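Long-range contacts in endoglucanase A (Clostridium longisporum, PDB 6Q1I), which hydrolyses internal beta-1,4-glucosidic linkages in cellulosic substrates, barley beta-glucan and lichenan, and also attacks xylan, preferring longer cellooligosaccharides, through its family 5 catalytic domain: residues A[227-232]-A[276-281]; A[206-211]-A[219-224]; A[107-112]-A[150-155]; A[29-34]-A[72-77]. All blocks are in the same frame, centred on the assembly; numbering follows the deposited sequence. Where two conformers were deposited one is given.

Interaction 1: residues A[227-232]-A[276-281]; sequences KNVIAS and KGVPVV
Two groups of the other segment meet the backbone oxygen of Ala231. Val281 N donates to Ala231 O over 2.9 Å, almost head-on to the carbonyl (C=O...N 174°), and a CA-H...O contact from Val280 CA adds to it at 3.3 Å. One step earlier the donor changes sides: Ala231 N gives its hydrogen to Pro279 O, also at 2.9 Å. This alternation is that of parallel strands, here the sixth and seventh, 229-234 and 280-285, of the eight-stranded (beta/alpha)8 barrel, with Ala231 opposite Val280 and Ser232 opposite Val281. Side chains then sort to the two faces. Toward helix 256-275, the methyl of Ala231 lies 4.2 Å from Val278 CG2 and hardly farther from Val280 CG2, and Phe273 packs on all three residues. On the barrel interior, with Ile230 CG1 beside the backbone N (chi1 -58°), the CG2 methyl of Ile230 stands anti to that N and reaches Val281 CG2 at 3.7 Å, while the CG1 branch passes at about a right angle to the Pro279 ring, 4.1 Å from Pro279 CG. Helix 14-20 touches Ile230 and Pro279 through Val18.

Interaction 2: residues A[206-211]-A[219-224]; sequences MPTYAA and NDFKVP
The Phe221 ring lies across the side chain of Met206, its CZ 3.7 Å from Met206 CG, and the sulfur completes a Met-aromatic contact. Met206 SD stands 5.4 Å from the ring centroid and 56° off the ring normal, an oblique approach. The setting is the outer side of the (beta/alpha)8 barrel: Met206 belongs to the fifth strand, 204-208, and Phe221 to the irregular loop that follows helix 215-219 and leads to the sixth. No hydrogen bond crosses between the two segments; what passes between them is packing. Phe221 CG is anti to its backbone N (chi1 -178°), which carries the ring away from its own chain and in against the strand. There its edge meets backbone oxygens: Met206 O is 3.3 Å from Phe221 CE1, near the ring plane, and Pro207 O also sits at the edge. Pro207 O is further engaged by Asn185 of helix 175-194. Farther along, the methyl CG2 of Thr208 comes to 3.9 Å from Phe221 CD1, crossing the ring's long direction at about a right angle, while its hydroxyl OG1 turns to Ser212 O. Phe273 of helix 256-275 meets the Phe221 ring edge-to-face, and Ala231 of the next strand touches it as well, so the phenyl group is wedged between sheet and helix. Met206 CG sits between the backbone N and the carbonyl carbon (chi1 52°), and an extended chi2 then carries the sulfur to the Pro224 ring, Met206 SD 3.8 Å from Pro224 CD.

Interaction 3: residues A[107-112]-A[150-155]; sequences DLYVIL and DDHLIF
Tyr109 and His152 form an offset stack, centroids 4.3 Å apart and planes at 20°. The imidazole lies over one face of the phenol, with His152 CD2 above the ring centre and 3.6 Å from Tyr109 CE2. This pair sits at the N-terminal end of two parallel strands, and from it the contact runs two ways. Into the sheet it is tight: Val110 N binds His152 O at 2.8 Å, Ile154 N answers to Val110 O at 2.8 Å, nearly straight at the carbonyl (176°), and Leu112 N continues the series on Ile154 O. The Leu153 side chain runs outward and then bends at chi2 (62°), which turns its CD1 to 3.7 Å from Val110 CG1 and close to Leu112 CB on the same face. The stack is firmly held too: an Asx turn binds His152 N to Asp150 OD1, and Tyr109 OH takes a hydrogen bond from Arg12, which also salt-bridges Asp151. Toward solvent the hold is looser. Exposed Asp107 does not reach the imidazole directly; a water in the plane of that ring lies 2.7 Å from His152 NE2 and donates a long bond to Asp107 OD1. The strands are 109-113 and 153-156, joined through helix 128-145 as a beta-alpha-beta unit; helix 90-105 packs on Val110 and Leu112, and Ile17 of helix 14-20 on Tyr109 and Ile154.

Interaction 4: residues A[29-34]-A[72-77]; sequences NTLDAK and IRIPTT
This is a loop-to-strand-end contact at the C-terminal rim of the barrel, where the turn after strand 23-27 closes over the end of strand 71-74. Its clasp is polar: Thr77 OG1 donates to Asp32 O at 2.7 Å, and Thr77 N to Leu31 O at 3.0 Å, so one threonine grips two successive carbonyls of the type I turn from Thr30 to Ala33. A water bridges the same backbones, accepting from Leu31 N and donating to Pro75 O. Asp32 braces the turn from within. Its CG lies between the backbone N and the carbonyl carbon (chi1 49°), folding the carboxylate back so that OD1 receives Thr30 N at 2.7 Å from above its plane and OD2 takes Asn29 N on its syn side. The same carboxylate runs alongside the Pro75 ring, Asp32 OD1 being 3.5 Å from Pro75 CG. Trp317 touches both Asp32 and Pro75, and Pro75 lies about 6 Å, side chain to side chain, from Gln284, a residue changed in this structure at the position of the probable nucleophile: rim loops beside the active site, as in family 5 glycosidases.

Overall arrangement
All four contacts belong to one closed eight-stranded barrel and are largely buried, yet they sample different parts of it. Interactions 1 and 3 pair neighbouring parallel strands, with backbone bonds and apolar side chains on both faces; interaction 3 also reaches an exposed aspartate through a bridging water. Interaction 2, purely packing, presses a loop onto the outside of strand 204-208 and touches interaction 1 through Lys276 NZ, which probably bonds Asn219 O and Phe221 O. Interaction 4 relies on hydrogen bonds to turn carbonyls and on water, and holds a rim loop near the probable catalytic positions. It joins interaction 3 edge to edge, strands 71-74 and 109-113 being neighbours in the sheet.

Interaction 1: residues A[227-232]-A[276-281]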
loop_
_atom_site.group_PDB
_atom_site.type_symbol
_atom_site.label_atom_id
_atom_site.label_comp_id
_atom_site.label_asym_id
_atom_site.label_seq_id
_atom_site.Cartn_x
_atom_site.Cartn_y
_atom_site.Cartn_z
ATOM N N LYS A 227 -17.917 3.446 10.366
ATOM C CA LYS A 227 -17.658 4.876 10.283
ATOM C C LYS A 227 -16.203 5.237 10.009
ATOM O O LYS A 227 -15.916 6.426 9.824
ATOM C CB LYS A 227 -18.102 5.581 11.574
ATOM C CG LYS A 227 -19.586 5.417 11.909
ATOM C CD LYS A 227 -20.485 5.616 10.690
ATOM C CE LYS A 227 -21.952 5.795 11.080
ATOM N NZ LYS A 227 -22.412 4.795 12.090
ATOM N N ASN A 228 -15.281 4.269 9.976
ATOM C CA ASN A 228 -13.844 4.566 9.890
ATOM C C ASN A 228 -13.145 3.738 8.818
ATOM O O ASN A 228 -12.076 3.160 9.033
ATOM C CB ASN A 228 -13.191 4.415 11.251
ATOM C CG ASN A 228 -13.670 5.454 12.203
ATOM O OD1 ASN A 228 -13.458 6.646 11.977
ATOM N ND2 ASN A 228 -14.400 5.031 13.228
ATOM N N VAL A 229 -13.718 3.743 7.624
ATOM C CA VAL A 229 -13.161 3.095 6.441
ATOM C C VAL A 229 -12.481 4.134 5.560
ATOM O O VAL A 229 -12.946 5.276 5.434
ATOM C CB VAL A 229 -14.272 2.361 5.662
ATOM C CG1 VAL A 229 -13.784 1.902 4.280
ATOM C CG2 VAL A 229 -14.792 1.184 6.489
ATOM N N ILE A 230 -11.386 3.720 4.921
ATOM C CA ILE A 230 -10.665 4.501 3.926
ATOM C C ILE A 230 -10.561 3.649 2.666
ATOM O O ILE A 230 -10.231 2.462 2.744
ATOM C CB ILE A 230 -9.243 4.823 4.437
ATOM C CG1 ILE A 230 -9.265 5.589 5.763
ATOM C CG2 ILE A 230 -8.449 5.591 3.367
ATOM C CD1 ILE A 230 -7.904 5.640 6.463
ATOM N N ALA A 231 -10.824 4.242 1.504
ATOM C CA ALA A 231 -10.585 3.540 0.247
ATOM C C ALA A 231 -9.095 3.559 -0.099
ATOM O O ALA A 231 -8.425 4.581 0.070
ATOM C CB ALA A 231 -11.373 4.210 -0.875
ATOM N N SER A 232 -8.599 2.442 -0.635
ATOM C CA SER A 232 -7.221 2.301 -1.095
ATOM C C SER A 232 -7.199 2.126 -2.610
ATOM O O SER A 232 -7.823 1.203 -3.143
ATOM C CB SER A 232 -6.570 1.074 -0.447
ATOM O OG SER A 232 -5.303 0.811 -1.017
ATOM N N LYS A 276 -19.211 8.520 -1.947
ATOM C CA LYS A 276 -19.481 7.297 -1.200
ATOM C C LYS A 276 -19.267 7.440 0.305
ATOM O O LYS A 276 -19.468 6.467 1.037
ATOM C CB LYS A 276 -18.586 6.166 -1.724
ATOM C CG LYS A 276 -18.924 5.729 -3.137
ATOM C CD LYS A 276 -17.888 4.754 -3.696
ATOM C CE LYS A 276 -18.243 4.297 -5.096
ATOM N NZ LYS A 276 -19.197 3.164 -5.040
ATOM N N GLY A 277 -18.865 8.610 0.783
ATOM C CA GLY A 277 -18.733 8.863 2.203
ATOM C C GLY A 277 -17.400 8.517 2.837
ATOM O O GLY A 277 -17.323 8.480 4.072
ATOM N N VAL A 278 -16.351 8.272 2.051
ATOM C CA VAL A 278 -15.058 7.888 2.616
ATOM C C VAL A 278 -13.898 8.689 2.043
ATOM O O VAL A 278 -13.938 9.120 0.880
ATOM C CB VAL A 278 -14.773 6.378 2.446
ATOM C CG1 VAL A 278 -15.787 5.557 3.217
ATOM C CG2 VAL A 278 -14.690 5.968 0.975
ATOM N N PRO A 279 -12.822 8.850 2.810
ATOM C CA PRO A 279 -11.570 9.362 2.243
ATOM C C PRO A 279 -10.879 8.294 1.413
ATOM O O PRO A 279 -11.272 7.126 1.398
ATOM C CB PRO A 279 -10.742 9.730 3.473
ATOM C CG PRO A 279 -11.325 8.934 4.593
ATOM C CD PRO A 279 -12.705 8.494 4.230
ATOM N N VAL A 280 -9.814 8.711 0.725
ATOM C CA VAL A 280 -9.017 7.837 -0.125
ATOM C C VAL A 280 -7.535 8.072 0.145
ATOM O O VAL A 280 -7.095 9.211 0.338
ATOM C CB VAL A 280 -9.376 8.004 -1.624
ATOM C CG1 VAL A 280 -9.211 9.450 -2.089
ATOM C CG2 VAL A 280 -8.570 7.051 -2.492
ATOM N N VAL A 281 -6.768 6.985 0.160
ATOM C CA VAL A 281 -5.314 7.019 0.245
ATOM C C VAL A 281 -4.764 6.327 -0.992
ATOM O O VAL A 281 -5.195 5.220 -1.336
ATOM C CB VAL A 281 -4.810 6.316 1.518
ATOM C CG1 VAL A 281 -3.309 6.019 1.437
ATOM C CG2 VAL A 281 -5.145 7.130 2.765
#

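Interaction 2: residues A[206-211]-A[219-224]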
loop_
_atom_site.group_PDB
_atom_site.type_symbol
_atom_site.label_atom_id
_atom_site.label_comp_id
_atom_site.label_asym_id
_atom_site.label_seq_id
_atom_site.Cartn_x
_atom_site.Cartn_y
_atom_site.Cartn_z
ATOM N N MET A 206 -9.223 -0.288 2.648
ATOM C CA MET A 206 -9.584 -1.468 1.875
ATOM C C MET A 206 -9.617 -1.095 0.406
ATOM O O MET A 206 -10.058 0.015 0.067
ATOM C CB MET A 206 -10.932 -2.057 2.292
ATOM C CG MET A 206 -12.081 -1.077 2.322
ATOM S SD MET A 206 -13.564 -1.762 3.074
ATOM C CE MET A 206 -12.952 -2.315 4.608
ATOM N N PRO A 207 -9.139 -1.972 -0.476
ATOM C CA PRO A 207 -8.970 -1.598 -1.880
ATOM C C PRO A 207 -10.168 -1.905 -2.763
ATOM O O PRO A 207 -11.020 -2.749 -2.459
ATOM C CB PRO A 207 -7.794 -2.479 -2.323
ATOM C CG PRO A 207 -7.978 -3.728 -1.508
ATOM C CD PRO A 207 -8.471 -3.252 -0.169
ATOM N N THR A 208 -10.202 -1.198 -3.887
ATOM C CA THR A 208 -10.955 -1.638 -5.042
ATOM C C THR A 208 -10.327 -2.918 -5.605
ATOM O O THR A 208 -9.233 -3.333 -5.209
ATOM C CB THR A 208 -10.884 -0.570 -6.126
ATOM O OG1 THR A 208 -9.505 -0.352 -6.415
ATOM C CG2 THR A 208 -11.523 0.735 -5.685
ATOM N N TYR A 209 -11.019 -3.543 -6.553
ATOM C CA TYR A 209 -10.430 -4.652 -7.294
ATOM C C TYR A 209 -9.103 -4.206 -7.899
ATOM O O TYR A 209 -9.023 -3.169 -8.573
ATOM C CB TYR A 209 -11.405 -5.110 -8.386
ATOM C CG TYR A 209 -10.904 -6.231 -9.279
ATOM C CD1 TYR A 209 -11.326 -7.549 -9.097
ATOM C CD2 TYR A 209 -10.039 -5.968 -10.329
ATOM C CE1 TYR A 209 -10.874 -8.570 -9.925
ATOM C CE2 TYR A 209 -9.578 -6.981 -11.156
ATOM C CZ TYR A 209 -10.005 -8.277 -10.953
ATOM O OH TYR A 209 -9.558 -9.294 -11.775
ATOM N N ALA A 210 -8.054 -4.989 -7.636
ATOM C CA ALA A 210 -6.690 -4.738 -8.097
ATOM C C ALA A 210 -6.116 -3.422 -7.577
ATOM O O ALA A 210 -5.063 -2.982 -8.043
ATOM C CB ALA A 210 -6.565 -4.798 -9.624
ATOM N N ALA A 211 -6.765 -2.801 -6.595
ATOM C CA ALA A 211 -6.456 -1.434 -6.178
ATOM C C ALA A 211 -6.488 -0.462 -7.352
ATOM O O ALA A 211 -5.854 0.596 -7.323
ATOM C CB ALA A 211 -5.147 -1.331 -5.403
ATOM N N ASN A 219 -16.233 2.579 -9.058
ATOM C CA ASN A 219 -17.679 2.683 -8.939
ATOM C C ASN A 219 -18.262 1.512 -8.173
ATOM O O ASN A 219 -19.230 1.697 -7.423
ATOM C CB ASN A 219 -18.332 2.813 -10.309
ATOM C CG ASN A 219 -18.098 4.171 -10.938
ATOM O OD1 ASN A 219 -17.690 5.124 -10.270
ATOM N ND2 ASN A 219 -18.373 4.270 -12.227
ATOM N N ASP A 220 -17.684 0.317 -8.315
ATOM C CA ASP A 220 -18.213 -0.865 -7.644
ATOM C C ASP A 220 -17.707 -1.025 -6.214
ATOM O O ASP A 220 -18.123 -1.964 -5.533
ATOM C CB ASP A 220 -17.926 -2.137 -8.455
ATOM C CG ASP A 220 -19.023 -2.461 -9.459
ATOM O OD1 ASP A 220 -20.070 -1.780 -9.466
ATOM O OD2 ASP A 220 -18.837 -3.414 -10.238
ATOM N N PHE A 221 -16.855 -0.124 -5.734
ATOM C CA PHE A 221 -16.388 -0.182 -4.356
ATOM C C PHE A 221 -17.560 -0.003 -3.403
ATOM O O PHE A 221 -18.314 0.968 -3.504
ATOM C CB PHE A 221 -15.369 0.939 -4.136
ATOM C CG PHE A 221 -14.756 0.966 -2.759
ATOM C CD1 PHE A 221 -13.674 0.168 -2.452
ATOM C CD2 PHE A 221 -15.237 1.820 -1.780
ATOM C CE1 PHE A 221 -13.099 0.205 -1.190
ATOM C CE2 PHE A 221 -14.662 1.864 -0.528
ATOM C CZ PHE A 221 -13.593 1.062 -0.235
ATOM N N LYS A 222 -17.694 -0.915 -2.446
ATOM C CA LYS A 222 -18.773 -0.863 -1.470
ATOM C C LYS A 222 -18.200 -0.577 -0.091
ATOM O O LYS A 222 -17.296 -1.281 0.365
ATOM C CB LYS A 222 -19.570 -2.172 -1.443
ATOM C CG LYS A 222 -20.822 -2.101 -0.578
ATOM C CD LYS A 222 -21.662 -3.355 -0.695
ATOM C CE LYS A 222 -22.915 -3.258 0.174
ATOM N NZ LYS A 222 -23.670 -4.546 0.242
ATOM N N VAL A 223 -18.742 0.441 0.569
ATOM C CA VAL A 223 -18.349 0.799 1.929
ATOM C C VAL A 223 -19.226 0.003 2.891
ATOM O O VAL A 223 -20.457 0.153 2.853
ATOM C CB VAL A 223 -18.520 2.305 2.167
ATOM C CG1 VAL A 223 -18.057 2.690 3.571
ATOM C CG2 VAL A 223 -17.772 3.112 1.105
ATOM N N PRO A 224 -18.654 -0.843 3.749
ATOM C CA PRO A 224 -19.456 -1.491 4.799
ATOM C C PRO A 224 -20.074 -0.469 5.745
ATOM O O PRO A 224 -19.717 0.710 5.755
ATOM C CB PRO A 224 -18.438 -2.365 5.543
ATOM C CG PRO A 224 -17.295 -2.528 4.600
ATOM C CD PRO A 224 -17.240 -1.263 3.799
#

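Interaction 3: residues A[107-112]-A[150-155]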
loop_
_atom_site.group_PDB
_atom_site.type_symbol
_atom_site.label_atom_id
_atom_site.label_comp_id
_atom_site.label_asym_id
_atom_site.label_seq_id
_atom_site.Cartn_x
_atom_site.Cartn_y
_atom_site.Cartn_z
ATOM N N ASP A 107 7.225 8.393 15.294
ATOM C CA ASP A 107 6.083 9.299 15.146
ATOM C C ASP A 107 5.491 9.276 13.739
ATOM O O ASP A 107 4.904 10.256 13.293
ATOM C CB ASP A 107 6.433 10.732 15.572
ATOM C CG ASP A 107 5.213 11.553 15.904
ATOM O OD1 ASP A 107 4.211 10.955 16.342
ATOM O OD2 ASP A 107 5.254 12.793 15.727
ATOM N N LEU A 108 5.612 8.151 13.046
ATOM C CA LEU A 108 5.036 7.980 11.724
ATOM C C LEU A 108 3.654 7.345 11.822
ATOM O O LEU A 108 3.369 6.575 12.748
ATOM C CB LEU A 108 5.933 7.065 10.883
ATOM C CG LEU A 108 7.320 7.628 10.570
ATOM C CD1 LEU A 108 8.253 6.531 10.121
ATOM C CD2 LEU A 108 7.227 8.707 9.492
ATOM N N TYR A 109 2.789 7.677 10.858
ATOM C CA TYR A 109 1.645 6.819 10.570
ATOM C C TYR A 109 2.166 5.558 9.897
ATOM O O TYR A 109 3.123 5.606 9.118
ATOM C CB TYR A 109 0.627 7.527 9.654
ATOM C CG TYR A 109 0.019 8.720 10.336
ATOM C CD1 TYR A 109 0.596 9.975 10.223
ATOM C CD2 TYR A 109 -1.085 8.579 11.163
ATOM C CE1 TYR A 109 0.085 11.063 10.906
ATOM C CE2 TYR A 109 -1.607 9.660 11.843
ATOM C CZ TYR A 109 -1.022 10.901 11.714
ATOM O OH TYR A 109 -1.549 11.973 12.406
ATOM N N VAL A 110 1.561 4.424 10.223
ATOM C CA VAL A 110 1.969 3.133 9.686
ATOM C C VAL A 110 0.744 2.463 9.091
ATOM O O VAL A 110 -0.288 2.349 9.759
ATOM C CB VAL A 110 2.586 2.244 10.778
ATOM C CG1 VAL A 110 2.846 0.854 10.242
ATOM C CG2 VAL A 110 3.858 2.888 11.292
ATOM N N ILE A 111 0.862 2.005 7.851
ATOM C CA ILE A 111 -0.156 1.179 7.211
ATOM C C ILE A 111 0.373 -0.248 7.192
ATOM O O ILE A 111 1.400 -0.522 6.557
ATOM C CB ILE A 111 -0.447 1.645 5.775
ATOM C CG1 ILE A 111 -0.948 3.086 5.725
ATOM C CG2 ILE A 111 -1.436 0.681 5.126
ATOM C CD1 ILE A 111 -0.860 3.712 4.333
ATOM N N LEU A 112 -0.322 -1.155 7.877
ATOM C CA LEU A 112 0.016 -2.575 7.906
ATOM C C LEU A 112 -1.074 -3.323 7.141
ATOM O O LEU A 112 -2.252 -3.243 7.510
ATOM C CB LEU A 112 0.083 -3.068 9.352
ATOM C CG LEU A 112 0.474 -4.540 9.518
ATOM C CD1 LEU A 112 1.927 -4.775 9.052
ATOM C CD2 LEU A 112 0.287 -4.994 10.961
ATOM N N ASP A 150 -1.950 2.759 19.175
ATOM C CA ASP A 150 -2.742 3.974 19.016
ATOM C C ASP A 150 -3.104 4.193 17.545
ATOM O O ASP A 150 -2.826 3.365 16.673
ATOM C CB ASP A 150 -2.036 5.161 19.681
ATOM C CG ASP A 150 -0.800 5.648 18.938
ATOM O OD1 ASP A 150 -0.643 5.394 17.727
ATOM O OD2 ASP A 150 0.005 6.346 19.592
ATOM N N ASP A 151 -3.758 5.319 17.269
ATOM C CA ASP A 151 -4.353 5.549 15.956
ATOM C C ASP A 151 -3.348 5.912 14.876
ATOM O O ASP A 151 -3.755 6.114 13.724
ATOM C CB ASP A 151 -5.500 6.561 16.010
ATOM C CG ASP A 151 -5.047 7.985 16.295
ATOM O OD1 ASP A 151 -3.833 8.277 16.396
ATOM O OD2 ASP A 151 -5.954 8.829 16.407
ATOM N N HIS A 152 -2.053 5.947 15.182
ATOM C CA HIS A 152 -1.082 6.052 14.103
ATOM C C HIS A 152 -0.949 4.761 13.314
ATOM O O HIS A 152 -0.441 4.794 12.191
ATOM C CB HIS A 152 0.272 6.481 14.627
ATOM C CG HIS A 152 0.351 7.944 14.913
ATOM N ND1 HIS A 152 -0.252 8.515 16.011
ATOM C CD2 HIS A 152 0.937 8.957 14.233
ATOM C CE1 HIS A 152 -0.034 9.818 16.000
ATOM N NE2 HIS A 152 0.686 10.111 14.932
ATOM N N LEU A 153 -1.411 3.640 13.862
ATOM C CA LEU A 153 -1.418 2.372 13.141
ATOM C C LEU A 153 -2.761 2.185 12.440
ATOM O O LEU A 153 -3.819 2.166 13.088
ATOM C CB LEU A 153 -1.117 1.201 14.075
ATOM C CG LEU A 153 -1.080 -0.166 13.392
ATOM C CD1 LEU A 153 0.022 -0.230 12.336
ATOM C CD2 LEU A 153 -0.898 -1.262 14.424
ATOM N N ILE A 154 -2.693 1.997 11.123
ATOM C CA ILE A 154 -3.829 1.828 10.227
ATOM C C ILE A 154 -3.717 0.433 9.634
ATOM O O ILE A 154 -2.625 0.020 9.240
ATOM C CB ILE A 154 -3.721 2.877 9.097
ATOM C CG1 ILE A 154 -3.761 4.297 9.661
ATOM C CG2 ILE A 154 -4.812 2.687 8.055
ATOM C CD1 ILE A 154 -3.187 5.326 8.716
ATOM N N PHE A 155 -4.825 -0.304 9.577
ATOM C CA PHE A 155 -4.839 -1.606 8.923
ATOM C C PHE A 155 -5.334 -1.444 7.487
ATOM O O PHE A 155 -6.175 -0.588 7.209
ATOM C CB PHE A 155 -5.764 -2.592 9.644
ATOM C CG PHE A 155 -5.321 -2.996 11.030
ATOM C CD1 PHE A 155 -3.999 -2.940 11.431
ATOM C CD2 PHE A 155 -6.255 -3.485 11.931
ATOM C CE1 PHE A 155 -3.626 -3.338 12.711
ATOM C CE2 PHE A 155 -5.885 -3.895 13.192
ATOM C CZ PHE A 155 -4.573 -3.817 13.591
HETATM O O HOH W 1 2.053 12.392 14.503
#

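Interaction 4: residues A[29-34]-A[72-77]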
loop_
_atom_site.group_PDB
_atom_site.type_symbol
_atom_site.label_atom_id
_atom_site.label_comp_id
_atom_site.label_asym_id
_atom_site.label_seq_id
_atom_site.Cartn_x
_atom_site.Cartn_y
_atom_site.Cartn_z
ATOM N N ASN A 29 9.233 -4.942 -1.152
ATOM C CA ASN A 29 10.033 -6.145 -1.414
ATOM C C ASN A 29 10.788 -6.607 -0.167
ATOM O O ASN A 29 11.938 -7.047 -0.248
ATOM C CB ASN A 29 10.988 -5.960 -2.599
ATOM C CG ASN A 29 10.292 -6.050 -3.950
ATOM O OD1 ASN A 29 9.068 -5.966 -4.053
ATOM N ND2 ASN A 29 11.086 -6.195 -5.010
ATOM N N THR A 30 10.118 -6.544 0.987
ATOM C CA THR A 30 10.705 -6.825 2.296
ATOM C C THR A 30 9.818 -7.815 3.048
ATOM O O THR A 30 9.888 -9.010 2.759
ATOM C CB THR A 30 10.965 -5.495 3.008
ATOM O OG1 THR A 30 11.740 -4.663 2.132
ATOM C CG2 THR A 30 11.756 -5.676 4.281
ATOM N N LEU A 31 8.974 -7.371 3.986
ATOM C CA LEU A 31 8.073 -8.308 4.662
ATOM C C LEU A 31 6.969 -8.807 3.740
ATOM O O LEU A 31 6.232 -9.731 4.116
ATOM C CB LEU A 31 7.489 -7.691 5.930
ATOM C CG LEU A 31 8.559 -7.208 6.917
ATOM C CD1 LEU A 31 7.904 -6.537 8.102
ATOM C CD2 LEU A 31 9.472 -8.328 7.380
ATOM N N ASP A 32 6.868 -8.224 2.545
ATOM C CA ASP A 32 5.955 -8.642 1.497
ATOM C C ASP A 32 6.572 -9.628 0.522
ATOM O O ASP A 32 5.835 -10.236 -0.261
ATOM C CB ASP A 32 5.469 -7.423 0.691
ATOM C CG ASP A 32 6.599 -6.501 0.244
ATOM O OD1 ASP A 32 7.440 -6.124 1.080
ATOM O OD2 ASP A 32 6.616 -6.117 -0.943
ATOM N N ALA A 33 7.895 -9.782 0.525
ATOM C CA ALA A 33 8.530 -10.712 -0.401
ATOM C C ALA A 33 7.906 -12.092 -0.246
ATOM O O ALA A 33 7.861 -12.647 0.858
ATOM C CB ALA A 33 10.040 -10.763 -0.146
ATOM N N LYS A 34 7.406 -12.640 -1.350
ATOM C CA LYS A 34 6.628 -13.874 -1.312
ATOM C C LYS A 34 7.574 -15.028 -1.612
ATOM O O LYS A 34 7.914 -15.284 -2.772
ATOM C CB LYS A 34 5.478 -13.826 -2.306
ATOM C CG LYS A 34 4.535 -15.008 -2.185
ATOM C CD LYS A 34 3.439 -14.980 -3.240
ATOM C CE LYS A 34 2.428 -16.092 -3.020
ATOM N NZ LYS A 34 1.719 -15.976 -1.724
ATOM N N ILE A 72 4.701 5.510 6.749
ATOM C CA ILE A 72 5.341 4.350 6.136
ATOM C C ILE A 72 4.301 3.240 6.008
ATOM O O ILE A 72 3.590 2.922 6.973
ATOM C CB ILE A 72 6.594 3.885 6.906
ATOM C CG1 ILE A 72 7.707 4.921 6.710
ATOM C CG2 ILE A 72 7.026 2.506 6.428
ATOM C CD1 ILE A 72 9.036 4.533 7.330
ATOM N N ARG A 73 4.200 2.671 4.814
ATOM C CA ARG A 73 3.428 1.455 4.592
ATOM C C ARG A 73 4.375 0.268 4.681
ATOM O O ARG A 73 5.466 0.293 4.097
ATOM C CB ARG A 73 2.714 1.513 3.243
ATOM C CG ARG A 73 1.851 0.307 2.889
ATOM C CD ARG A 73 0.902 0.669 1.795
ATOM N NE ARG A 73 0.056 -0.369 1.202
ATOM C CZ ARG A 73 0.332 -1.053 0.093
ATOM N NH1 ARG A 73 1.520 -0.953 -0.498
ATOM N NH2 ARG A 73 -0.586 -1.855 -0.430
ATOM N N ILE A 74 3.986 -0.715 5.488
ATOM C CA ILE A 74 4.745 -1.948 5.699
ATOM C C ILE A 74 3.975 -3.058 4.992
ATOM O O ILE A 74 3.171 -3.768 5.620
ATOM C CB ILE A 74 4.944 -2.242 7.196
ATOM C CG1 ILE A 74 5.616 -1.050 7.886
ATOM C CG2 ILE A 74 5.767 -3.523 7.394
ATOM C CD1 ILE A 74 5.736 -1.199 9.391
ATOM N N PRO A 75 4.170 -3.243 3.693
ATOM C CA PRO A 75 3.473 -4.332 3.000
ATOM C C PRO A 75 3.971 -5.660 3.555
ATOM O O PRO A 75 5.176 -5.861 3.719
ATOM C CB PRO A 75 3.848 -4.111 1.533
ATOM C CG PRO A 75 5.192 -3.426 1.593
ATOM C CD PRO A 75 5.108 -2.529 2.804
ATOM N N THR A 76 3.039 -6.545 3.899
ATOM C CA THR A 76 3.374 -7.772 4.612
ATOM C C THR A 76 2.606 -8.934 4.007
ATOM O O THR A 76 1.377 -8.875 3.891
ATOM C CB THR A 76 3.051 -7.637 6.106
ATOM O OG1 THR A 76 3.754 -6.514 6.648
ATOM C CG2 THR A 76 3.473 -8.876 6.870
ATOM N N THR A 77 3.331 -9.979 3.603
ATOM C CA THR A 77 2.735 -11.198 3.052
ATOM C C THR A 77 2.715 -12.257 4.147
ATOM O O THR A 77 3.761 -12.576 4.727
ATOM C CB THR A 77 3.499 -11.656 1.810
ATOM O OG1 THR A 77 3.346 -10.652 0.796
ATOM C CG2 THR A 77 2.981 -13.006 1.297
HETATM O O HOH W 2 7.695 -4.738 4.197
HETATM O O HOH W 3 6.371 -13.054 3.923
#